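Local atomic coordinates of irisin (PDB entry 4LSD), a protein that forms a dimer through its fibronectin type III domain and probably acts as a secreted hormone of exercising muscle that promotes browning of white fat. Residues Val21-Leu26 and Val72-Ile77; Val30-Ala35 and Gln50-Thr55; Ile36-Lys41 and Cys59-Leu64; Thr68-His73 and Val89-Pro94. One frame throughout, in Å; residues are numbered along the deposited sequence.

Contact 1 of 4, residues Val21-Leu26 and Val72-Ile77; sequences VSWDVL and VHVQAI
Strand 21-24, which contributes Val21 and Trp23, passes over Val72 and Val74 of strand 72-77 with a closest axis distance of 9.2 Å and a signed crossing angle of -43°. Backbones this far apart cannot bond to each other; the strands belong to different sheets and meet through side chains alone. In register, Val21 lies over Val72, Trp23 over Val74 and Val25 over Ala76.

Val74 is central because its two methyls serve different partners. Val74 CG1, anti to the backbone N (chi1 -174°), rises over one face of the indole in a CH-pi contact, 4.0 Å from the centroid of the six-membered ring of Trp23 and 17° off the ring normal. The other methyl, Val74 CG2, turns to Val21 CG1 at 4.1 Å, the two valines pointing past one another. Looser contacts flank this pair: Val21 CG2 lies 4.3 Å from Val72 CG1, and Val25 CG1 lies 4.4 Å from Ala76 CB. Ile36, from the same sheet as Val74, touches both Trp23 and Val74, and the ring of Phe34 also meets the indole. Such aliphatic and aromatic packing between two facing sheets forms the hydrophobic core of the fibronectin type III beta sandwich.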
# COMPACT_ATOMS: atom_id res chain seq x y z
N VAL A 21 -11.07 4.38 -0.91
CA VAL A 21 -11.61 3.84 -2.16
C VAL A 21 -12.46 2.63 -1.84
O VAL A 21 -12.06 1.79 -1.05
CB VAL A 21 -10.47 3.39 -3.10
CG1 VAL A 21 -11.03 2.83 -4.40
CG2 VAL A 21 -9.54 4.55 -3.38
N SER A 22 -13.63 2.53 -2.47
CA SER A 22 -14.52 1.39 -2.24
C SER A 22 -14.93 0.79 -3.56
O SER A 22 -14.86 1.45 -4.60
CB SER A 22 -15.80 1.82 -1.50
OG SER A 22 -15.50 2.64 -0.39
N TRP A 23 -15.39 -0.45 -3.53
CA TRP A 23 -15.82 -1.12 -4.74
C TRP A 23 -16.66 -2.31 -4.39
O TRP A 23 -16.86 -2.63 -3.22
CB TRP A 23 -14.61 -1.59 -5.54
CG TRP A 23 -13.77 -2.61 -4.80
CD1 TRP A 23 -13.92 -3.97 -4.79
CD2 TRP A 23 -12.67 -2.32 -3.94
NE1 TRP A 23 -12.97 -4.54 -3.97
CE2 TRP A 23 -12.20 -3.55 -3.43
CE3 TRP A 23 -12.03 -1.14 -3.54
CZ2 TRP A 23 -11.11 -3.63 -2.55
CZ3 TRP A 23 -10.96 -1.21 -2.67
CH2 TRP A 23 -10.52 -2.45 -2.17
N ASP A 24 -17.17 -2.96 -5.43
CA ASP A 24 -17.97 -4.15 -5.28
C ASP A 24 -17.44 -5.10 -6.31
O ASP A 24 -16.76 -4.70 -7.26
CB ASP A 24 -19.45 -3.92 -5.60
CG ASP A 24 -20.07 -2.88 -4.75
OD1 ASP A 24 -19.99 -3.00 -3.51
OD2 ASP A 24 -20.66 -1.94 -5.33
N VAL A 25 -17.74 -6.38 -6.11
CA VAL A 25 -17.32 -7.40 -7.04
C VAL A 25 -18.59 -8.15 -7.36
O VAL A 25 -19.58 -8.04 -6.64
CB VAL A 25 -16.28 -8.34 -6.42
CG1 VAL A 25 -15.02 -7.57 -6.09
CG2 VAL A 25 -16.84 -9.01 -5.19
N LEU A 26 -18.58 -8.90 -8.46
CA LEU A 26 -19.75 -9.67 -8.86
C LEU A 26 -19.78 -11.01 -8.13
O LEU A 26 -20.84 -11.48 -7.72
CB LEU A 26 -19.75 -9.89 -10.37
CG LEU A 26 -20.20 -8.77 -11.32
CD1 LEU A 26 -20.10 -7.41 -10.65
CD2 LEU A 26 -19.32 -8.81 -12.56
N VAL A 72 -6.83 6.14 -9.89
CA VAL A 72 -6.73 4.88 -9.18
C VAL A 72 -7.43 3.78 -9.95
O VAL A 72 -8.50 4.00 -10.50
CB VAL A 72 -7.41 5.02 -7.79
CG1 VAL A 72 -7.87 3.67 -7.27
CG2 VAL A 72 -6.45 5.68 -6.81
N HIS A 73 -6.82 2.60 -9.99
CA HIS A 73 -7.45 1.46 -10.66
C HIS A 73 -7.49 0.34 -9.65
O HIS A 73 -6.54 0.13 -8.90
CB HIS A 73 -6.64 0.98 -11.88
CG HIS A 73 -6.66 1.93 -13.04
ND1 HIS A 73 -7.48 1.76 -14.12
CD2 HIS A 73 -5.96 3.06 -13.26
CE1 HIS A 73 -7.29 2.76 -14.97
NE2 HIS A 73 -6.38 3.56 -14.47
N VAL A 74 -8.60 -0.39 -9.62
CA VAL A 74 -8.73 -1.49 -8.69
C VAL A 74 -8.79 -2.78 -9.49
O VAL A 74 -9.25 -2.79 -10.62
CB VAL A 74 -10.01 -1.37 -7.84
CG1 VAL A 74 -10.03 -2.45 -6.78
CG2 VAL A 74 -10.08 0.00 -7.21
N GLN A 75 -8.30 -3.86 -8.90
CA GLN A 75 -8.31 -5.17 -9.54
C GLN A 75 -8.72 -6.19 -8.47
O GLN A 75 -8.45 -5.98 -7.29
CB GLN A 75 -6.91 -5.52 -10.06
CG GLN A 75 -6.77 -6.96 -10.49
CD GLN A 75 -5.34 -7.31 -10.81
OE1 GLN A 75 -5.02 -7.74 -11.91
NE2 GLN A 75 -4.46 -7.13 -9.83
N ALA A 76 -9.37 -7.27 -8.86
CA ALA A 76 -9.79 -8.26 -7.88
C ALA A 76 -8.95 -9.53 -7.99
O ALA A 76 -8.71 -10.03 -9.09
CB ALA A 76 -11.26 -8.59 -8.05
N ILE A 77 -8.52 -10.05 -6.85
CA ILE A 77 -7.68 -11.25 -6.80
C ILE A 77 -8.49 -12.47 -6.41
O ILE A 77 -9.26 -12.43 -5.46
CB ILE A 77 -6.54 -11.12 -5.77
CG1 ILE A 77 -5.86 -9.75 -5.87
CG2 ILE A 77 -5.54 -12.25 -5.96
CD1 ILE A 77 -4.99 -9.58 -7.06

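Contact 2 of 4, residues Val30-Ala35 and Gln50-Thr55; sequences VVIGFA and QEVNTT
Phe34 and Glu51 form the hydrogen-bonded pair of an antiparallel beta hairpin in the four-stranded sheet of this fibronectin type III domain.

The backbone bonds come first. Phe34 N donates to Glu51 O at 2.9 Å, and Glu51 N returns a bond to Phe34 O at 3.0 Å. Where the strands part, Ile32 O accepts a nearly straight bond (171°) from Thr54 N at 3.1 Å, with a weak second one from Asn53 N. Gln50 CA adds a CA-H...O contact of 3.2 Å to Phe34 O. Two residues, Ile32 and Gly33, stand opposite the single Ile77 of the neighbouring strand, which makes a classic beta bulge. A beta carbon on Gly33 would come 2.3 Å from Glu51 O, so this position has no room for a side chain.

Apolar contact is thinner: Ile32 CD1 and Val52 CG1 lie 4.1 Å apart, the two side chains running alongside each other.

The ring of Phe34, with CG between the backbone N and the carbonyl carbon (chi1 76°), folds back beneath its pair partner, so that Glu51 N lies 4.3 Å above the ring plane, over its centre. An alanine here would probably strip the ring from beneath the Glu51 backbone and from beside its side chain, and open a gap next to the Trp23 ring.

Residues 50-52 also pair with a strand of the second subunit, which continues the sheet across the dimer. Glu51 OE2 makes a salt bridge to Arg47 NE of that subunit, while Glu51 OE1 stays 3.3 Å from Phe34 CE2, the carboxylate turned 52° from the ring plane.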
# COMPACT_ATOMS: atom_id res chain seq x y z
N VAL A 30 -15.59 -15.85 -4.70
CA VAL A 30 -14.30 -16.12 -5.32
C VAL A 30 -13.17 -15.12 -5.01
O VAL A 30 -11.99 -15.47 -5.08
CB VAL A 30 -14.52 -16.22 -6.86
CG1 VAL A 30 -13.21 -16.13 -7.61
CG2 VAL A 30 -15.21 -17.54 -7.20
N VAL A 31 -13.54 -13.90 -4.67
CA VAL A 31 -12.59 -12.83 -4.38
C VAL A 31 -11.93 -12.90 -3.01
O VAL A 31 -12.60 -12.73 -1.99
CB VAL A 31 -13.26 -11.45 -4.60
CG1 VAL A 31 -12.35 -10.33 -4.15
CG2 VAL A 31 -13.57 -11.28 -6.09
N ILE A 32 -10.62 -13.12 -2.99
CA ILE A 32 -9.86 -13.22 -1.75
C ILE A 32 -9.00 -11.99 -1.46
O ILE A 32 -8.43 -11.87 -0.38
CB ILE A 32 -8.93 -14.45 -1.77
CG1 ILE A 32 -7.78 -14.25 -2.78
CG2 ILE A 32 -9.74 -15.68 -2.14
CD1 ILE A 32 -6.86 -15.45 -2.89
N GLY A 33 -8.93 -11.07 -2.42
CA GLY A 33 -8.12 -9.89 -2.21
C GLY A 33 -8.28 -8.84 -3.29
O GLY A 33 -9.21 -8.88 -4.10
N PHE A 34 -7.35 -7.89 -3.31
CA PHE A 34 -7.41 -6.82 -4.29
C PHE A 34 -6.05 -6.18 -4.51
O PHE A 34 -5.16 -6.26 -3.66
CB PHE A 34 -8.35 -5.75 -3.79
CG PHE A 34 -7.77 -4.89 -2.69
CD1 PHE A 34 -6.96 -3.80 -3.00
CD2 PHE A 34 -8.02 -5.19 -1.35
CE1 PHE A 34 -6.41 -3.01 -1.99
CE2 PHE A 34 -7.48 -4.40 -0.33
CZ PHE A 34 -6.67 -3.31 -0.65
N ALA A 35 -5.89 -5.52 -5.65
CA ALA A 35 -4.65 -4.81 -5.96
C ALA A 35 -5.08 -3.45 -6.46
O ALA A 35 -5.96 -3.33 -7.31
CB ALA A 35 -3.86 -5.54 -7.02
N GLN A 50 -1.65 -3.99 -2.25
CA GLN A 50 -2.29 -5.29 -2.49
C GLN A 50 -2.58 -5.90 -1.12
O GLN A 50 -1.81 -5.74 -0.19
CB GLN A 50 -1.36 -6.23 -3.27
CG GLN A 50 -2.01 -7.54 -3.68
CD GLN A 50 -1.01 -8.62 -4.10
OE1 GLN A 50 -0.46 -9.34 -3.26
NE2 GLN A 50 -0.77 -8.73 -5.40
N GLU A 51 -3.73 -6.54 -0.99
CA GLU A 51 -4.09 -7.21 0.26
C GLU A 51 -4.76 -8.49 -0.17
O GLU A 51 -5.57 -8.50 -1.08
CB GLU A 51 -5.04 -6.37 1.11
CG GLU A 51 -4.39 -5.16 1.75
CD GLU A 51 -5.28 -4.49 2.78
OE1 GLU A 51 -6.48 -4.80 2.80
OE2 GLU A 51 -4.77 -3.64 3.56
N VAL A 52 -4.38 -9.58 0.48
CA VAL A 52 -4.93 -10.87 0.14
C VAL A 52 -5.41 -11.55 1.42
O VAL A 52 -4.99 -11.16 2.52
CB VAL A 52 -3.85 -11.70 -0.61
CG1 VAL A 52 -4.25 -13.15 -0.72
CG2 VAL A 52 -3.66 -11.10 -2.00
N ASN A 53 -6.29 -12.53 1.27
CA ASN A 53 -6.87 -13.27 2.39
C ASN A 53 -7.66 -12.32 3.30
O ASN A 53 -7.51 -12.33 4.52
CB ASN A 53 -5.78 -13.98 3.19
CG ASN A 53 -6.27 -15.27 3.79
OD1 ASN A 53 -7.06 -15.98 3.17
ND2 ASN A 53 -5.79 -15.61 4.98
N THR A 54 -8.49 -11.50 2.67
CA THR A 54 -9.31 -10.53 3.36
C THR A 54 -10.68 -10.45 2.68
O THR A 54 -10.84 -10.90 1.55
CB THR A 54 -8.64 -9.14 3.30
OG1 THR A 54 -9.43 -8.18 4.01
CG2 THR A 54 -8.49 -8.70 1.85
N THR A 55 -11.67 -9.89 3.37
CA THR A 55 -13.00 -9.76 2.79
C THR A 55 -13.30 -8.29 2.55
O THR A 55 -14.41 -7.93 2.18
CB THR A 55 -14.11 -10.35 3.72
OG1 THR A 55 -13.91 -9.89 5.06
CG2 THR A 55 -14.12 -11.86 3.68

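Contact 3 of 4, residues Ile36-Lys41 and Cys59-Leu64; sequences ISQQKK and CALWDL
Gln38 lays its carboxamide against two leucines: OE1 of Gln38 meets Leu61 CD2 at 3.4 Å, and Leu64 CD2 lies against the whole amide group, nearest Gln38 NE2, also at 3.4 Å. The glutamine reaches them because CG lies anti to the backbone N (chi1 168°) and the chain runs on extended toward the facing segment. There it runs antiparallel to the Leu61 side chain as it passes, and at a slant across Leu64. Two residues earlier, Ile36 CD1 sits 3.7 Å from Cys59 CB and 4.0 Å from Cys59 SG, while its other branch, Ile36 CG2, only just reaches Leu61 CD2.

Strands 36-40 and 59-61 lie in the two facing sheets of the fibronectin type III sandwich, their short axes 10.1 Å apart and 17° from parallel. The buried amide of Gln38 lies between these sheets. A water gives it a link to the backbone, accepting a weak bond from Gln38 NE2 and donating to Asp63 O at 2.7 Å. A leucine in place of Gln38 would probably leave this water without its partner on strand 36-40. Beside the amide lies Arg47, a residue required for dimerisation, whose guanidinium bonds Trp62 O and makes a cation-pi contact with the Trp62 ring; that ring also meets Trp62 of the second subunit.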
# COMPACT_ATOMS: atom_id res chain seq x y z
N ILE A 36 -4.47 -2.40 -5.91
CA ILE A 36 -4.80 -1.03 -6.31
C ILE A 36 -3.55 -0.32 -6.84
O ILE A 36 -2.44 -0.57 -6.37
CB ILE A 36 -5.39 -0.21 -5.13
CG1 ILE A 36 -6.90 -0.44 -5.03
CG2 ILE A 36 -5.13 1.27 -5.33
CD1 ILE A 36 -7.59 0.44 -4.00
N SER A 37 -3.74 0.55 -7.84
CA SER A 37 -2.66 1.34 -8.43
C SER A 37 -3.04 2.77 -8.23
O SER A 37 -4.20 3.15 -8.41
CB SER A 37 -2.54 1.14 -9.95
OG SER A 37 -2.26 -0.20 -10.28
N GLN A 38 -2.06 3.58 -7.87
CA GLN A 38 -2.29 4.99 -7.64
C GLN A 38 -1.19 5.82 -8.27
O GLN A 38 -0.01 5.52 -8.11
CB GLN A 38 -2.34 5.28 -6.14
CG GLN A 38 -2.29 6.76 -5.79
CD GLN A 38 -1.89 7.01 -4.35
OE1 GLN A 38 -2.51 6.49 -3.42
NE2 GLN A 38 -0.85 7.82 -4.16
N GLN A 39 -1.58 6.85 -9.00
CA GLN A 39 -0.61 7.75 -9.60
C GLN A 39 -1.30 9.08 -9.84
O GLN A 39 -2.52 9.13 -10.03
CB GLN A 39 -0.04 7.17 -10.91
CG GLN A 39 -1.06 6.74 -11.90
CD GLN A 39 -0.43 6.18 -13.17
OE1 GLN A 39 0.07 5.05 -13.20
NE2 GLN A 39 -0.44 6.98 -14.23
N LYS A 40 -0.54 10.16 -9.78
CA LYS A 40 -1.10 11.47 -10.02
C LYS A 40 -1.41 11.60 -11.50
O LYS A 40 -0.81 10.89 -12.33
CB LYS A 40 -0.11 12.56 -9.64
CG LYS A 40 0.31 12.59 -8.19
CD LYS A 40 1.15 13.83 -7.92
CE LYS A 40 1.81 13.78 -6.56
NZ LYS A 40 2.80 14.88 -6.41
N LYS A 41 -2.33 12.50 -11.83
CA LYS A 41 -2.70 12.76 -13.21
C LYS A 41 -1.36 13.07 -13.89
O LYS A 41 -1.07 12.59 -14.98
CB LYS A 41 -3.65 13.97 -13.28
CG LYS A 41 -4.18 14.27 -14.66
CD LYS A 41 -4.87 15.62 -14.67
CE LYS A 41 -5.20 16.06 -16.09
NZ LYS A 41 -6.06 15.06 -16.78
N CYS A 59 -10.09 0.53 0.66
CA CYS A 59 -8.68 0.70 0.89
C CYS A 59 -8.38 2.18 1.03
O CYS A 59 -8.74 2.97 0.17
CB CYS A 59 -7.92 0.12 -0.29
SG CYS A 59 -6.17 0.46 -0.27
N ALA A 60 -7.72 2.55 2.13
CA ALA A 60 -7.36 3.94 2.38
C ALA A 60 -6.08 4.33 1.65
O ALA A 60 -5.17 3.52 1.51
CB ALA A 60 -7.19 4.16 3.86
N LEU A 61 -6.01 5.58 1.20
CA LEU A 61 -4.83 6.09 0.52
C LEU A 61 -4.38 7.26 1.37
O LEU A 61 -5.13 8.21 1.59
CB LEU A 61 -5.18 6.59 -0.89
CG LEU A 61 -5.93 5.58 -1.76
CD1 LEU A 61 -6.54 6.31 -2.94
CD2 LEU A 61 -4.99 4.47 -2.23
N TRP A 62 -3.15 7.19 1.85
CA TRP A 62 -2.61 8.22 2.72
C TRP A 62 -1.51 9.03 2.07
O TRP A 62 -1.01 8.69 0.99
CB TRP A 62 -2.05 7.55 3.96
CG TRP A 62 -0.86 6.68 3.63
CD1 TRP A 62 0.46 6.98 3.82
CD2 TRP A 62 -0.88 5.38 2.99
NE1 TRP A 62 1.26 5.97 3.35
CE2 TRP A 62 0.47 4.98 2.84
CE3 TRP A 62 -1.90 4.53 2.55
CZ2 TRP A 62 0.82 3.76 2.24
CZ3 TRP A 62 -1.55 3.32 1.95
CH2 TRP A 62 -0.20 2.95 1.81
N ASP A 63 -1.12 10.11 2.74
CA ASP A 63 -0.04 10.97 2.27
C ASP A 63 -0.23 11.43 0.83
O ASP A 63 0.72 11.45 0.05
CB ASP A 63 1.27 10.20 2.42
CG ASP A 63 2.49 11.11 2.43
OD1 ASP A 63 2.41 12.22 3.01
OD2 ASP A 63 3.54 10.70 1.88
N LEU A 64 -1.45 11.80 0.48
CA LEU A 64 -1.73 12.29 -0.86
C LEU A 64 -1.35 13.75 -0.91
O LEU A 64 -1.25 14.41 0.13
CB LEU A 64 -3.20 12.13 -1.20
CG LEU A 64 -3.71 10.69 -1.34
CD1 LEU A 64 -5.13 10.73 -1.87
CD2 LEU A 64 -2.80 9.91 -2.29
O HOH W 1 0.94 9.90 -2.10

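Contact 4 of 4, residues Thr68-His73 and Val89-Pro94; sequences TEYIVH and VLFKTP
Phe91 and Tyr70 come together through contrasting first torsions: Phe91 CG lies between the backbone N and the carbonyl carbon (chi1 63°), which swings its ring back over the hairpin partner, whereas Tyr70 CG is anti to the carbonyl carbon (chi1 -74°), which carries the tyrosine ring off to the side and leaves its CB under the Phe91 face. The two residues form a hydrogen-bonded pair in the antiparallel hairpin of strands 69-78 and 89-92, at the edge of the larger sheet of the fibronectin type III sandwich.

Tyr70 CB sits over one face of the Phe91 ring, 3.9 Å from its centroid, in a CH-pi contact. The rings of Tyr70 and Phe91 are nearly parallel (21°) but displaced, their centroids 5.7 Å from each other, with little overlap. Val72 CG2 meets the same phenylalanine at its edge, 3.9 Å from Phe91 CE2. Tyr70 OH bonds Glu65 N, five residues earlier, the hydrogen bond of a tyrosine corner.

Beneath the rings the backbone bonds run in pairs. Tyr70 N reaches Phe91 O at 2.7 Å, with a longer return bond of 3.2 Å from Phe91 N to Tyr70 O, and Val72 and Val89 exchange bonds in the same way. On the other face Glu69 CG rests 3.7 Å from Lys92 CB.

Just beyond the ladder, Thr93 N donates to Thr68 O at 2.8 Å, and the side-chain Thr93 OG1, also bonded to Glu65 O, stands in for a carbonyl by accepting from Thr68 N at 2.8 Å.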
# COMPACT_ATOMS: atom_id res chain seq x y z
N THR A 68 -4.57 18.19 -5.70
CA THR A 68 -3.99 17.36 -6.75
C THR A 68 -4.93 16.28 -7.27
O THR A 68 -5.70 15.70 -6.50
CB THR A 68 -2.72 16.69 -6.21
OG1 THR A 68 -1.83 17.70 -5.73
CG2 THR A 68 -2.05 15.84 -7.26
N GLU A 69 -4.84 16.00 -8.57
CA GLU A 69 -5.67 14.99 -9.23
C GLU A 69 -4.99 13.62 -9.28
O GLU A 69 -3.80 13.51 -9.61
CB GLU A 69 -6.00 15.46 -10.64
CG GLU A 69 -6.88 16.69 -10.69
CD GLU A 69 -7.17 17.16 -12.10
OE1 GLU A 69 -6.23 17.65 -12.77
OE2 GLU A 69 -8.33 17.01 -12.55
N TYR A 70 -5.75 12.58 -8.98
CA TYR A 70 -5.23 11.22 -8.97
C TYR A 70 -6.05 10.27 -9.82
O TYR A 70 -7.20 10.52 -10.13
CB TYR A 70 -5.21 10.68 -7.55
CG TYR A 70 -4.13 11.25 -6.67
CD1 TYR A 70 -2.89 10.63 -6.58
CD2 TYR A 70 -4.34 12.41 -5.94
CE1 TYR A 70 -1.88 11.15 -5.78
CE2 TYR A 70 -3.34 12.94 -5.13
CZ TYR A 70 -2.12 12.30 -5.05
OH TYR A 70 -1.14 12.81 -4.25
N ILE A 71 -5.43 9.16 -10.19
CA ILE A 71 -6.09 8.14 -10.97
C ILE A 71 -5.77 6.83 -10.28
O ILE A 71 -4.62 6.48 -10.08
CB ILE A 71 -5.57 8.09 -12.40
CG1 ILE A 71 -5.70 9.48 -13.04
CG2 ILE A 71 -6.38 7.08 -13.20
CD1 ILE A 71 -5.21 9.53 -14.46
N VAL A 72 -6.83 6.14 -9.89
CA VAL A 72 -6.73 4.88 -9.18
C VAL A 72 -7.43 3.78 -9.95
O VAL A 72 -8.50 4.00 -10.50
CB VAL A 72 -7.41 5.02 -7.79
CG1 VAL A 72 -7.87 3.67 -7.27
CG2 VAL A 72 -6.45 5.68 -6.81
N HIS A 73 -6.82 2.60 -9.99
CA HIS A 73 -7.45 1.46 -10.66
C HIS A 73 -7.49 0.34 -9.65
O HIS A 73 -6.54 0.13 -8.90
CB HIS A 73 -6.64 0.98 -11.88
CG HIS A 73 -6.66 1.93 -13.04
ND1 HIS A 73 -7.48 1.76 -14.12
CD2 HIS A 73 -5.96 3.06 -13.26
CE1 HIS A 73 -7.29 2.76 -14.97
NE2 HIS A 73 -6.38 3.56 -14.47
N VAL A 89 -10.82 5.53 -11.61
CA VAL A 89 -11.59 6.46 -10.81
C VAL A 89 -10.68 7.67 -10.70
O VAL A 89 -9.49 7.54 -10.41
CB VAL A 89 -11.92 5.92 -9.41
CG1 VAL A 89 -12.28 7.08 -8.47
CG2 VAL A 89 -13.12 4.98 -9.52
N LEU A 90 -11.24 8.85 -10.98
CA LEU A 90 -10.47 10.08 -10.94
C LEU A 90 -10.96 10.98 -9.84
O LEU A 90 -12.15 11.02 -9.54
CB LEU A 90 -10.56 10.81 -12.27
CG LEU A 90 -10.00 10.04 -13.46
CD1 LEU A 90 -11.10 9.17 -14.06
CD2 LEU A 90 -9.46 11.01 -14.50
N PHE A 91 -10.05 11.71 -9.23
CA PHE A 91 -10.46 12.61 -8.18
C PHE A 91 -9.37 13.61 -7.91
O PHE A 91 -8.25 13.49 -8.39
CB PHE A 91 -10.84 11.81 -6.92
CG PHE A 91 -9.70 11.02 -6.32
CD1 PHE A 91 -8.95 11.55 -5.27
CD2 PHE A 91 -9.39 9.73 -6.78
CE1 PHE A 91 -7.91 10.81 -4.68
CE2 PHE A 91 -8.36 8.99 -6.20
CZ PHE A 91 -7.62 9.53 -5.15
N LYS A 92 -9.72 14.63 -7.15
CA LYS A 92 -8.77 15.66 -6.83
C LYS A 92 -8.91 15.98 -5.37
O LYS A 92 -10.01 16.09 -4.83
CB LYS A 92 -9.04 16.89 -7.69
CG LYS A 92 -8.16 18.08 -7.36
CD LYS A 92 -8.44 19.23 -8.30
CE LYS A 92 -7.72 20.48 -7.86
NZ LYS A 92 -8.01 21.63 -8.77
N THR A 93 -7.77 16.13 -4.72
CA THR A 93 -7.76 16.44 -3.31
C THR A 93 -8.02 17.92 -3.06
O THR A 93 -7.67 18.78 -3.86
CB THR A 93 -6.41 16.06 -2.69
OG1 THR A 93 -5.36 16.65 -3.47
CG2 THR A 93 -6.24 14.55 -2.64
N PRO A 94 -8.68 18.22 -1.94
CA PRO A 94 -9.04 19.57 -1.49
C PRO A 94 -7.75 20.32 -1.18
O PRO A 94 -6.68 19.73 -1.19
CB PRO A 94 -9.84 19.31 -0.21
CG PRO A 94 -10.49 18.00 -0.46
CD PRO A 94 -9.46 17.19 -1.21

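From the N terminus, strand 19-24 opens the widest loop, which contact 1 closes when strand 69-78 packs against it from the other sheet. Contacts 2 and 3 are both nested inside that loop. They cross, because residues 30-35 and 36-41 lie one after the other on strand 31-40, while their partners 50-55 and 59-64 follow in the same order. Contact 2 closes a hairpin within the larger sheet, and contact 3 ties that sheet to the smaller one; both reach the second subunit. Contact 4 begins on residues 68-73, whose Val72 and His73 also belong to contact 1, and closes the last hairpin, adding strand 89-92 to the far edge of the larger sheet.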